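Side-chain contacts in alpha-2,3-sialyltransferase (Campylobacter jejuni, PDB 2P2V), which probably transfers sialic acid from a CMP-activated donor to acceptor sugars in alpha-2,3 linkage, this chain being the N-terminal part of the longer protein: residues Phe95-Asn100 with Gly151-Ala156; Val126-Asn129 with Phe133-Tyr136; Gln112-Asn115 with Lys121-Tyr124; Asp44-Asn49 with Leu161-Ile166. All coordinates share one frame; numbering follows the deposited sequence.

Contact 1: Phe95-Asn100 with Gly151-Ala156; sequences FCSTFN and GVYMCA. With CSF (cytidine-5'-monophosphate-3-fluoro-N-acetyl-neuraminic acid), chain O.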
# COMPACT_ATOMS: atom_id res chain seq x y z
N PHE A 95 9.12 22.16 -2.37
CA PHE A 95 9.57 20.78 -2.58
C PHE A 95 10.58 20.35 -1.51
O PHE A 95 11.39 21.17 -1.08
CB PHE A 95 10.35 20.61 -3.86
CG PHE A 95 9.47 20.70 -5.11
CD1 PHE A 95 9.17 21.94 -5.61
CD2 PHE A 95 9.01 19.57 -5.74
CE1 PHE A 95 8.35 22.06 -6.77
CE2 PHE A 95 8.19 19.66 -6.89
CZ PHE A 95 7.90 20.94 -7.39
N CYS A 96 10.57 19.06 -1.21
CA CYS A 96 11.66 18.42 -0.48
C CYS A 96 12.52 17.68 -1.49
O CYS A 96 12.01 16.81 -2.23
CB CYS A 96 11.05 17.46 0.55
SG CYS A 96 12.38 16.82 1.59
N SER A 97 13.76 18.11 -1.64
CA SER A 97 14.73 17.53 -2.58
C SER A 97 15.14 16.10 -2.17
O SER A 97 15.99 15.89 -1.27
CB SER A 97 15.94 18.42 -2.67
OG SER A 97 15.60 19.78 -2.92
N THR A 98 14.51 15.12 -2.81
CA THR A 98 14.57 13.74 -2.37
C THR A 98 14.94 12.80 -3.52
O THR A 98 14.66 13.11 -4.68
CB THR A 98 13.17 13.30 -1.80
OG1 THR A 98 12.09 13.82 -2.61
CG2 THR A 98 12.99 13.79 -0.31
N PHE A 99 15.47 11.64 -3.20
CA PHE A 99 15.85 10.65 -4.19
C PHE A 99 15.10 9.34 -4.04
O PHE A 99 15.24 8.49 -4.89
CB PHE A 99 17.38 10.38 -4.12
CG PHE A 99 18.22 11.59 -4.42
CD1 PHE A 99 18.78 12.33 -3.38
CD2 PHE A 99 18.35 12.06 -5.75
CE1 PHE A 99 19.51 13.50 -3.62
CE2 PHE A 99 19.11 13.21 -6.02
CZ PHE A 99 19.69 13.94 -4.93
N ASN A 100 14.40 9.11 -2.89
CA ASN A 100 13.77 7.85 -2.55
C ASN A 100 14.83 6.71 -2.50
O ASN A 100 14.78 5.70 -3.24
CB ASN A 100 12.64 7.48 -3.54
CG ASN A 100 11.77 6.34 -3.08
OD1 ASN A 100 11.77 5.97 -1.90
ND2 ASN A 100 10.97 5.74 -4.04
N GLY A 151 21.43 22.72 -6.95
CA GLY A 151 21.30 23.44 -8.24
C GLY A 151 20.96 22.55 -9.41
O GLY A 151 20.02 22.85 -10.16
N VAL A 152 21.70 21.48 -9.56
CA VAL A 152 21.46 20.41 -10.52
C VAL A 152 20.12 19.75 -10.28
O VAL A 152 19.38 19.54 -11.20
CB VAL A 152 22.59 19.34 -10.52
CG1 VAL A 152 22.41 18.26 -11.61
CG2 VAL A 152 23.95 20.00 -10.71
N TYR A 153 19.77 19.45 -9.02
CA TYR A 153 18.47 18.83 -8.74
C TYR A 153 17.33 19.69 -9.24
O TYR A 153 16.40 19.18 -9.87
CB TYR A 153 18.35 18.61 -7.19
CG TYR A 153 17.19 17.77 -6.78
CD1 TYR A 153 17.36 16.41 -6.52
CD2 TYR A 153 15.92 18.32 -6.63
CE1 TYR A 153 16.26 15.65 -6.17
CE2 TYR A 153 14.82 17.56 -6.29
CZ TYR A 153 15.02 16.24 -6.03
OH TYR A 153 13.95 15.47 -5.67
N MET A 154 17.40 20.99 -8.97
CA MET A 154 16.39 21.94 -9.40
C MET A 154 16.28 21.96 -10.93
O MET A 154 15.15 22.12 -11.47
CB MET A 154 16.69 23.36 -8.89
CG MET A 154 16.41 23.51 -7.35
SD MET A 154 16.49 25.24 -6.85
CE MET A 154 18.22 25.45 -6.99
N CYS A 155 17.42 21.83 -11.60
CA CYS A 155 17.38 21.73 -13.12
C CYS A 155 16.58 20.51 -13.60
O CYS A 155 15.76 20.60 -14.52
CB CYS A 155 18.80 21.66 -13.69
SG CYS A 155 19.69 23.22 -13.54
N ALA A 156 16.84 19.36 -12.97
CA ALA A 156 16.14 18.12 -13.28
C ALA A 156 14.66 18.31 -13.03
O ALA A 156 13.80 17.93 -13.85
CB ALA A 156 16.79 16.88 -12.42
C5A CSF O . 25.26 21.40 2.01
C4A CSF O . 26.01 21.57 0.69
C2A CSF O . 23.80 22.05 -0.52
O6A CSF O . 23.20 21.99 0.80
C6A CSF O . 24.01 22.29 1.96
C3A CSF O . 25.10 21.26 -0.52
O4A CSF O . 27.09 20.66 0.64
N5A CSF O . 26.18 21.87 3.07
C7A CSF O . 23.12 22.09 3.19
C8A CSF O . 21.87 22.95 3.10
C9A CSF O . 20.90 22.69 4.27
O9A CSF O . 19.77 23.60 4.25
O8A CSF O . 22.28 24.35 3.00
O7A CSF O . 22.81 20.69 3.30
C1A CSF O . 22.90 21.34 -1.52
OBA CSF O . 23.41 21.09 -2.65
OAA CSF O . 21.72 21.06 -1.18
O1A CSF O . 23.98 23.38 -1.07
O2A CSF O . 25.45 25.04 0.03
N1 CSF O . 26.38 26.71 -4.59
C2 CSF O . 27.58 26.67 -5.37
N3 CSF O . 28.73 27.24 -4.90
C4 CSF O . 28.73 27.86 -3.69
C5 CSF O . 27.56 27.91 -2.92
C6 CSF O . 26.39 27.33 -3.39
C3' CSF O . 24.13 24.23 -4.10
C2' CSF O . 25.13 24.58 -5.18
C1' CSF O . 25.14 26.11 -5.13
O4' CSF O . 23.99 26.56 -4.38
C4' CSF O . 23.21 25.44 -3.95
PA CSF O . 24.00 24.84 -0.36
O5' CSF O . 23.72 25.85 -1.60
C5' CSF O . 22.67 25.64 -2.54
O3' CSF O . 23.34 23.11 -4.49
O2' CSF O . 24.65 24.12 -6.47
N4 CSF O . 29.87 28.44 -3.21
O2 CSF O . 27.57 26.08 -6.48
O3A CSF O . 22.87 25.06 0.61
C10 CSF O . 26.11 21.25 4.26
O10 CSF O . 25.31 20.34 4.52
C11 CSF O . 27.07 21.77 5.31
F3A CSF O . 24.76 19.93 -0.51
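Tyr-153 reaches from its helix into the loop Ser-97 to Phe-99, and the contact can be read along its side chain. With CG anti to the backbone N (chi1 -170°), the side chain is directed toward the loop. Along one edge, Tyr-153 CD1 comes to 3.7 Å from Phe-99 CE2: the Tyr-153 edge is turned toward the face of Phe-99 in an offset edge-to-face pair with planes at 88°. Over one face of the tyrosine, displaced toward the rim, sits Ser-97 CB, which is 4.0 Å from Tyr-153 CD2 and makes a CH-pi contact. Farther out, Tyr-153 CE1 passes 3.4 Å from Thr-98 O. The hydroxyl finally donates to that same carbonyl (Tyr-153 OH to Thr-98 O, 2.7 Å), in the carbonyl plane and on a lone pair, so a buried polar tip is matched to a loop carbonyl. Thr-98 OG1 in turn bonds Cys-96 O at 3.0 Å, tying the loop to the strand it leaves. Thus the loop after strand 90-96 is packed against helix 150-161, whose first turn gives Gly-151 N to O3' of the bound donor analogue (3.1 Å), while Ile-127 of helix 124-127 touches Tyr-153.

Contact 2: Val126-Asn129 with Phe133-Tyr136; sequences VIEN and FYAY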
# COMPACT_ATOMS: atom_id res chain seq x y z
N VAL A 126 8.72 13.63 -8.95
CA VAL A 126 8.79 14.45 -10.22
C VAL A 126 9.99 13.98 -10.99
O VAL A 126 9.87 13.62 -12.14
CB VAL A 126 8.83 15.99 -9.93
CG1 VAL A 126 9.21 16.83 -11.22
CG2 VAL A 126 7.55 16.49 -9.33
N ILE A 127 11.18 13.88 -10.37
CA ILE A 127 12.33 13.49 -11.17
C ILE A 127 12.34 12.00 -11.56
O ILE A 127 13.10 11.63 -12.44
CB ILE A 127 13.71 13.87 -10.53
CG1 ILE A 127 13.78 13.25 -9.14
CG2 ILE A 127 13.82 15.39 -10.45
CD1 ILE A 127 15.22 13.11 -8.66
N GLU A 128 11.51 11.18 -10.95
CA GLU A 128 11.56 9.76 -11.28
C GLU A 128 11.06 9.56 -12.74
O GLU A 128 11.28 8.51 -13.34
CB GLU A 128 10.73 8.90 -10.33
CG GLU A 128 9.24 9.22 -10.26
CD GLU A 128 8.48 8.41 -9.22
OE1 GLU A 128 9.10 7.64 -8.43
OE2 GLU A 128 7.25 8.59 -9.15
N ASN A 129 10.37 10.58 -13.22
CA ASN A 129 9.83 10.53 -14.59
C ASN A 129 10.88 10.75 -15.65
O ASN A 129 10.62 10.47 -16.88
CB ASN A 129 8.72 11.53 -14.73
CG ASN A 129 7.52 11.18 -13.85
OD1 ASN A 129 7.06 10.04 -13.84
ND2 ASN A 129 7.07 12.15 -13.05
N PHE A 133 17.78 9.67 -16.68
CA PHE A 133 18.60 10.54 -15.79
C PHE A 133 18.50 9.99 -14.36
O PHE A 133 19.52 9.85 -13.63
CB PHE A 133 18.11 11.98 -15.83
CG PHE A 133 18.91 12.89 -14.94
CD1 PHE A 133 20.17 13.33 -15.33
CD2 PHE A 133 18.40 13.27 -13.67
CE1 PHE A 133 20.93 14.17 -14.50
CE2 PHE A 133 19.19 14.11 -12.79
CZ PHE A 133 20.43 14.55 -13.20
N TYR A 134 17.30 9.58 -14.01
CA TYR A 134 17.03 9.04 -12.64
C TYR A 134 17.82 7.76 -12.40
O TYR A 134 18.41 7.58 -11.33
CB TYR A 134 15.56 8.75 -12.50
CG TYR A 134 15.06 8.48 -11.08
CD1 TYR A 134 14.39 7.32 -10.76
CD2 TYR A 134 15.12 9.52 -10.13
CE1 TYR A 134 13.79 7.15 -9.47
CE2 TYR A 134 14.57 9.35 -8.82
CZ TYR A 134 13.91 8.18 -8.52
OH TYR A 134 13.35 8.03 -7.24
N ALA A 135 17.84 6.84 -13.37
CA ALA A 135 18.66 5.65 -13.24
C ALA A 135 20.14 5.98 -13.18
O ALA A 135 20.91 5.33 -12.45
CB ALA A 135 18.37 4.65 -14.39
N TYR A 136 20.58 6.98 -13.95
CA TYR A 136 21.99 7.37 -13.94
C TYR A 136 22.41 7.98 -12.58
O TYR A 136 23.48 7.63 -12.02
CB TYR A 136 22.21 8.38 -15.10
CG TYR A 136 23.34 9.37 -14.93
CD1 TYR A 136 23.10 10.61 -14.40
CD2 TYR A 136 24.64 9.07 -15.36
CE1 TYR A 136 24.10 11.53 -14.25
CE2 TYR A 136 25.69 10.02 -15.22
CZ TYR A 136 25.39 11.25 -14.67
OH TYR A 136 26.35 12.22 -14.49
O HOH W 1 11.12 6.61 -7.10
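This is a CH-pi packing contact in which the ring of Tyr-134 lies against the backbone of Glu-128, joining the segment Val-126 to Asn-129 to helix 131-144. Glu-128 CA stands 3.6 Å from the Tyr-134 ring centroid, only 5° off the ring normal, so the ring covers the main chain almost centrally. Over the same face Glu-128 CB comes to 3.6 Å from Tyr-134 CE1. Ile-127 crosses the tyrosine at about a right angle and adds an apolar touch, its CD1 lying 3.8 Å from Tyr-134 CE2. In Glu-128, CG lies between the backbone N and the carbonyl carbon (chi1 60°), and the extended chain beyond it takes the carboxylate to a water. That single water bridges the polar ends: it donates to Glu-128 OE1 at 2.6 Å and lies 2.6 Å from Tyr-134 OH. The hydroxyl also has a weak bond to Lys-138 NZ, one turn on. Around the contact, Ile-127 rests on Ile-157 of helix 150-161, Phe-133 wedges between that helix and helix 207-221, and Pro-118 of a second subunit packs on Tyr-134.

Contact 3: Gln112-Asn115 with Lys121-Tyr124; sequences QFYN and KLGY. With EDO (1,2-ethanediol), chain L.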
# COMPACT_ATOMS: atom_id res chain seq x y z
N GLN A 112 5.57 9.48 6.24
CA GLN A 112 4.83 10.48 7.01
C GLN A 112 4.94 11.84 6.41
O GLN A 112 4.34 12.74 6.90
CB GLN A 112 5.39 10.58 8.44
CG GLN A 112 5.24 9.26 9.11
CD GLN A 112 5.72 9.29 10.54
OE1 GLN A 112 5.20 8.54 11.38
NE2 GLN A 112 6.72 10.13 10.83
N PHE A 113 5.72 11.99 5.33
CA PHE A 113 5.92 13.32 4.75
C PHE A 113 4.66 14.11 4.56
O PHE A 113 4.55 15.24 5.04
CB PHE A 113 6.71 13.23 3.41
CG PHE A 113 7.03 14.57 2.86
CD1 PHE A 113 8.15 15.28 3.32
CD2 PHE A 113 6.19 15.16 1.91
CE1 PHE A 113 8.46 16.54 2.83
CE2 PHE A 113 6.48 16.40 1.47
CZ PHE A 113 7.63 17.10 1.87
N TYR A 114 3.71 13.60 3.75
CA TYR A 114 2.52 14.35 3.50
C TYR A 114 1.62 14.49 4.70
O TYR A 114 0.80 15.39 4.76
CB TYR A 114 1.76 13.70 2.34
CG TYR A 114 2.49 13.88 1.05
CD1 TYR A 114 2.81 15.16 0.60
CD2 TYR A 114 2.87 12.77 0.28
CE1 TYR A 114 3.51 15.32 -0.64
CE2 TYR A 114 3.57 12.93 -0.94
CZ TYR A 114 3.88 14.20 -1.38
OH TYR A 114 4.55 14.40 -2.59
N ASN A 115 1.80 13.60 5.70
CA ASN A 115 1.02 13.72 6.93
C ASN A 115 1.38 15.04 7.64
O ASN A 115 0.50 15.70 8.16
CB ASN A 115 1.29 12.51 7.87
CG ASN A 115 0.96 11.17 7.22
OD1 ASN A 115 1.72 10.63 6.45
ND2 ASN A 115 -0.17 10.65 7.53
N LYS A 121 5.67 19.00 -1.61
CA LYS A 121 5.80 17.94 -2.64
C LYS A 121 7.11 17.21 -2.54
O LYS A 121 8.13 17.85 -2.47
CB LYS A 121 5.77 18.65 -4.00
CG LYS A 121 5.94 17.71 -5.22
CD LYS A 121 4.72 16.76 -5.40
CE LYS A 121 5.03 15.72 -6.43
NZ LYS A 121 3.75 15.04 -6.86
N LEU A 122 7.10 15.88 -2.59
CA LEU A 122 8.37 15.19 -2.64
C LEU A 122 8.94 15.29 -4.04
O LEU A 122 8.28 14.82 -5.00
CB LEU A 122 8.17 13.71 -2.29
CG LEU A 122 7.78 13.53 -0.81
CD1 LEU A 122 7.22 12.11 -0.68
CD2 LEU A 122 9.09 13.80 0.06
N GLY A 123 10.15 15.82 -4.13
CA GLY A 123 10.83 15.98 -5.43
C GLY A 123 11.05 14.68 -6.17
O GLY A 123 11.03 14.68 -7.41
N TYR A 124 11.29 13.56 -5.48
CA TYR A 124 11.56 12.35 -6.24
C TYR A 124 10.37 11.93 -7.12
O TYR A 124 10.59 11.26 -8.13
CB TYR A 124 11.91 11.15 -5.34
CG TYR A 124 10.79 10.41 -4.72
CD1 TYR A 124 10.09 9.44 -5.44
CD2 TYR A 124 10.47 10.58 -3.34
CE1 TYR A 124 9.06 8.70 -4.84
CE2 TYR A 124 9.46 9.86 -2.77
CZ TYR A 124 8.77 8.92 -3.50
OH TYR A 124 7.78 8.18 -2.91
C1 EDO L . -0.15 15.39 -2.85
O1 EDO L . -0.28 14.51 -1.72
C2 EDO L . 0.41 14.63 -4.06
O2 EDO L . 1.19 15.52 -4.89
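Lys-121 meets Tyr-114 with its aliphatic stem: Lys-121 CD lies 3.7 Å from Tyr-114 OH. A bend in the chain at chi2 (68°) carries Lys-121 NZ on to a 1,2-ethanediol, probably from the crystallisation liquor, where it donates a hydrogen bond to O2 at 3.3 Å. NZ also makes a long, weak ion pair with Glu-125. The main-chain N of Lys-121 sits at the edge of the Phe-113 ring, near its plane.

Next comes Leu-122, which supplies both a polar and an apolar grip. Its backbone N-H points squarely at the tyrosine hydroxyl, N to Tyr-114 OH being 2.9 Å with an angle of 179°. The same hydroxyl is hydrogen-bonded to the carboxylate of Glu-125, so two partners fix the outer end of the ring. Helix 107-116 is the crossover of a beta-alpha-beta unit, carrying the chain from strand 90-96 to the parallel strand 121-122, the outermost strand of the sheet within this chain; Phe-113 points toward that strand and the ring of Tyr-114 reaches it with its outer end. The two branches of Leu-122 divide between them: CD2 stands over the centre of the Phe-113 ring, 3.5 Å from its centroid, while CD1 approaches Tyr-114 CE2 at 3.8 Å. Phe-113 CD2 in turn lies over one face of Tyr-114, offset toward the rim, and the diol O1 is above the middle of the opposite face. Phe-113 also meets the rings of Phe-73 and Phe-117.

Gly-123 and Tyr-124 then join the neighbouring strand and its loop by hydrogen bonds, the glycine to the backbone of Cys-96 and Tyr-124 N to Thr-98 OG1.

Contact 4: Asp44-Asn49 with Leu161-Ile166; sequences DVFRCN and LGYKTI. With CSF (cytidine-5'-monophosphate-3-fluoro-N-acetyl-neuraminic acid), chain O.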
# COMPACT_ATOMS: atom_id res chain seq x y z
N ASP A 44 10.01 32.12 -14.57
CA ASP A 44 9.71 31.72 -13.15
C ASP A 44 11.06 31.58 -12.48
O ASP A 44 12.09 31.46 -13.14
CB ASP A 44 8.94 30.37 -13.12
CG ASP A 44 7.49 30.50 -13.60
OD1 ASP A 44 6.94 31.59 -13.47
OD2 ASP A 44 6.89 29.54 -14.14
N VAL A 45 11.09 31.53 -11.14
CA VAL A 45 12.35 31.48 -10.44
C VAL A 45 12.28 30.25 -9.46
O VAL A 45 11.24 30.09 -8.81
CB VAL A 45 12.50 32.70 -9.56
CG1 VAL A 45 13.76 32.61 -8.82
CG2 VAL A 45 12.49 34.04 -10.41
N PHE A 46 13.37 29.49 -9.34
CA PHE A 46 13.48 28.43 -8.32
C PHE A 46 14.60 28.84 -7.38
O PHE A 46 15.66 29.33 -7.82
CB PHE A 46 13.85 27.08 -8.94
CG PHE A 46 12.71 26.32 -9.61
CD1 PHE A 46 11.41 26.79 -9.65
CD2 PHE A 46 13.01 25.10 -10.23
CE1 PHE A 46 10.40 26.02 -10.30
CE2 PHE A 46 12.04 24.34 -10.87
CZ PHE A 46 10.72 24.80 -10.90
N ARG A 47 14.37 28.69 -6.07
CA ARG A 47 15.43 28.97 -5.10
C ARG A 47 15.53 27.76 -4.16
O ARG A 47 14.61 26.94 -4.07
CB ARG A 47 15.07 30.20 -4.24
CG ARG A 47 14.76 31.55 -5.00
CD ARG A 47 15.98 32.01 -5.77
NE ARG A 47 17.19 32.29 -4.97
CZ ARG A 47 17.44 33.45 -4.36
NH1 ARG A 47 16.57 34.43 -4.41
NH2 ARG A 47 18.58 33.63 -3.72
N CYS A 48 16.64 27.66 -3.42
CA CYS A 48 16.79 26.50 -2.59
C CYS A 48 17.36 26.90 -1.24
O CYS A 48 17.96 28.00 -1.12
CB CYS A 48 17.72 25.46 -3.22
SG CYS A 48 19.43 25.95 -3.52
N ASN A 49 17.18 26.02 -0.28
CA ASN A 49 17.95 26.08 0.97
C ASN A 49 17.90 27.47 1.61
O ASN A 49 16.80 27.99 1.79
CB ASN A 49 19.35 25.53 0.73
CG ASN A 49 19.33 24.07 0.22
OD1 ASN A 49 18.33 23.37 0.36
ND2 ASN A 49 20.43 23.63 -0.34
N LEU A 161 9.22 19.12 -15.31
CA LEU A 161 7.96 19.81 -15.26
C LEU A 161 7.69 20.51 -16.59
O LEU A 161 6.60 21.05 -16.82
CB LEU A 161 7.98 20.86 -14.17
CG LEU A 161 7.85 20.24 -12.75
CD1 LEU A 161 8.11 21.36 -11.79
CD2 LEU A 161 6.53 19.51 -12.44
N GLY A 162 8.70 20.52 -17.44
CA GLY A 162 8.46 20.96 -18.84
C GLY A 162 9.00 22.33 -19.16
O GLY A 162 8.63 22.91 -20.20
N TYR A 163 9.91 22.87 -18.33
CA TYR A 163 10.65 24.05 -18.74
C TYR A 163 11.71 23.68 -19.77
O TYR A 163 12.29 22.57 -19.75
CB TYR A 163 11.28 24.76 -17.55
CG TYR A 163 10.32 25.38 -16.56
CD1 TYR A 163 9.98 24.71 -15.37
CD2 TYR A 163 9.78 26.66 -16.77
CE1 TYR A 163 9.17 25.27 -14.47
CE2 TYR A 163 8.95 27.24 -15.86
CZ TYR A 163 8.66 26.53 -14.68
OH TYR A 163 7.83 27.09 -13.75
N LYS A 164 11.98 24.63 -20.67
CA LYS A 164 12.83 24.36 -21.85
C LYS A 164 14.12 25.14 -21.89
O LYS A 164 15.10 24.69 -22.52
CB LYS A 164 12.01 24.56 -23.13
CG LYS A 164 10.88 23.57 -23.30
CD LYS A 164 11.36 22.11 -23.19
CE LYS A 164 10.21 21.15 -23.44
NZ LYS A 164 10.58 19.77 -22.97
N THR A 165 14.16 26.29 -21.21
CA THR A 165 15.37 27.07 -21.12
C THR A 165 15.72 27.45 -19.68
O THR A 165 14.99 28.21 -19.06
CB THR A 165 15.32 28.37 -21.97
OG1 THR A 165 14.81 28.05 -23.27
CG2 THR A 165 16.71 28.91 -22.11
N ILE A 166 16.87 27.01 -19.23
CA ILE A 166 17.33 27.28 -17.85
C ILE A 166 18.43 28.35 -17.81
O ILE A 166 19.39 28.24 -18.55
CB ILE A 166 17.91 25.97 -17.24
CG1 ILE A 166 16.84 24.89 -17.20
CG2 ILE A 166 18.57 26.23 -15.90
CD1 ILE A 166 17.39 23.53 -17.09
C5A CSF O . 25.26 21.40 2.01
C4A CSF O . 26.01 21.57 0.69
C2A CSF O . 23.80 22.05 -0.52
O6A CSF O . 23.20 21.99 0.80
C6A CSF O . 24.01 22.29 1.96
C3A CSF O . 25.10 21.26 -0.52
O4A CSF O . 27.09 20.66 0.64
N5A CSF O . 26.18 21.87 3.07
C7A CSF O . 23.12 22.09 3.19
C8A CSF O . 21.87 22.95 3.10
C9A CSF O . 20.90 22.69 4.27
O9A CSF O . 19.77 23.60 4.25
O8A CSF O . 22.28 24.35 3.00
O7A CSF O . 22.81 20.69 3.30
C1A CSF O . 22.90 21.34 -1.52
OBA CSF O . 23.41 21.09 -2.65
OAA CSF O . 21.72 21.06 -1.18
O1A CSF O . 23.98 23.38 -1.07
O2A CSF O . 25.45 25.04 0.03
N1 CSF O . 26.38 26.71 -4.59
C2 CSF O . 27.58 26.67 -5.37
N3 CSF O . 28.73 27.24 -4.90
C4 CSF O . 28.73 27.86 -3.69
C5 CSF O . 27.56 27.91 -2.92
C6 CSF O . 26.39 27.33 -3.39
C3' CSF O . 24.13 24.23 -4.10
C2' CSF O . 25.13 24.58 -5.18
C1' CSF O . 25.14 26.11 -5.13
O4' CSF O . 23.99 26.56 -4.38
C4' CSF O . 23.21 25.44 -3.95
PA CSF O . 24.00 24.84 -0.36
O5' CSF O . 23.72 25.85 -1.60
C5' CSF O . 22.67 25.64 -2.54
O3' CSF O . 23.34 23.11 -4.49
O2' CSF O . 24.65 24.12 -6.47
N4 CSF O . 29.87 28.44 -3.21
O2 CSF O . 27.57 26.08 -6.48
O3A CSF O . 22.87 25.06 0.61
C10 CSF O . 26.11 21.25 4.26
O10 CSF O . 25.31 20.34 4.52
C11 CSF O . 27.07 21.77 5.31
F3A CSF O . 24.76 19.93 -0.51
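Tyr-163 and Asp-44 meet through one short hydrogen bond, Tyr-163 OH donating to Asp-44 OD2 at 2.7 Å. The oxygen is approached on its anti side, 16° out of the carboxylate plane, and it lies at the edge of the tyrosine, in the ring plane. Carboxylate and ring are nearly perpendicular, at 88°. Beside this polar pair, Phe-46 CZ lies 3.9 Å from Tyr-163 CE1, the two rings meeting obliquely. Leu-161 CD1, at the edge of Phe-46 and 4.4 Å from its CZ, completes the apolar part.

One step outward, backbone geometry sets these groups in place. Strand alternation directs the CB atoms of Asp-44 and Phe-46 toward the 161-166 segment and that of Val-45 away from it. On the other side, Gly-162 ends helix 150-161 in a Schellman motif, its positive phi turning the chain so that Leu-161 and Tyr-163 both face the strand. Met-154 and Ala-158 of that helix pack on Phe-46, and Leu-13 and Val-15 touch Tyr-163.

The far end of the strand reaches the ligand. Cys-48 SG lies 3.4 Å from C5' of the donor analogue, and Asn-49 ND2 divides its bonds between the phosphate oxygen O3A (3.0 Å) and the sialic acid carboxylate oxygen OAA (3.0 Å). A sugar nucleotide held just past the C-terminal end of a strand in a parallel sheet flanked by helices is characteristic of Rossmann-like glycosyltransferase folds.

Helix 150-161 brings three of the contacts together. Its Met-154 packs on Cys-48, joining contact 1 to contact 4 (centres about 11 Å apart), and both of these touch the donor analogue, through Gly-151 and through Cys-48 and Asn-49. On another side of the helix lies contact 2, its centre about 10 Å from that of contact 1, where Tyr-134 OH is 3.0 Å from Phe-99 O, probably hydrogen-bonded. Contacts 1 and 3 have centres about 13 Å apart, and their strands 90-96 and 121-122 are neighbours in the sheet. Contacts 3 and 4 come no nearer than about 7 Å between nearest atoms. The side chains of Ile-127 and Phe-113 lie about 13 Å from the ligand.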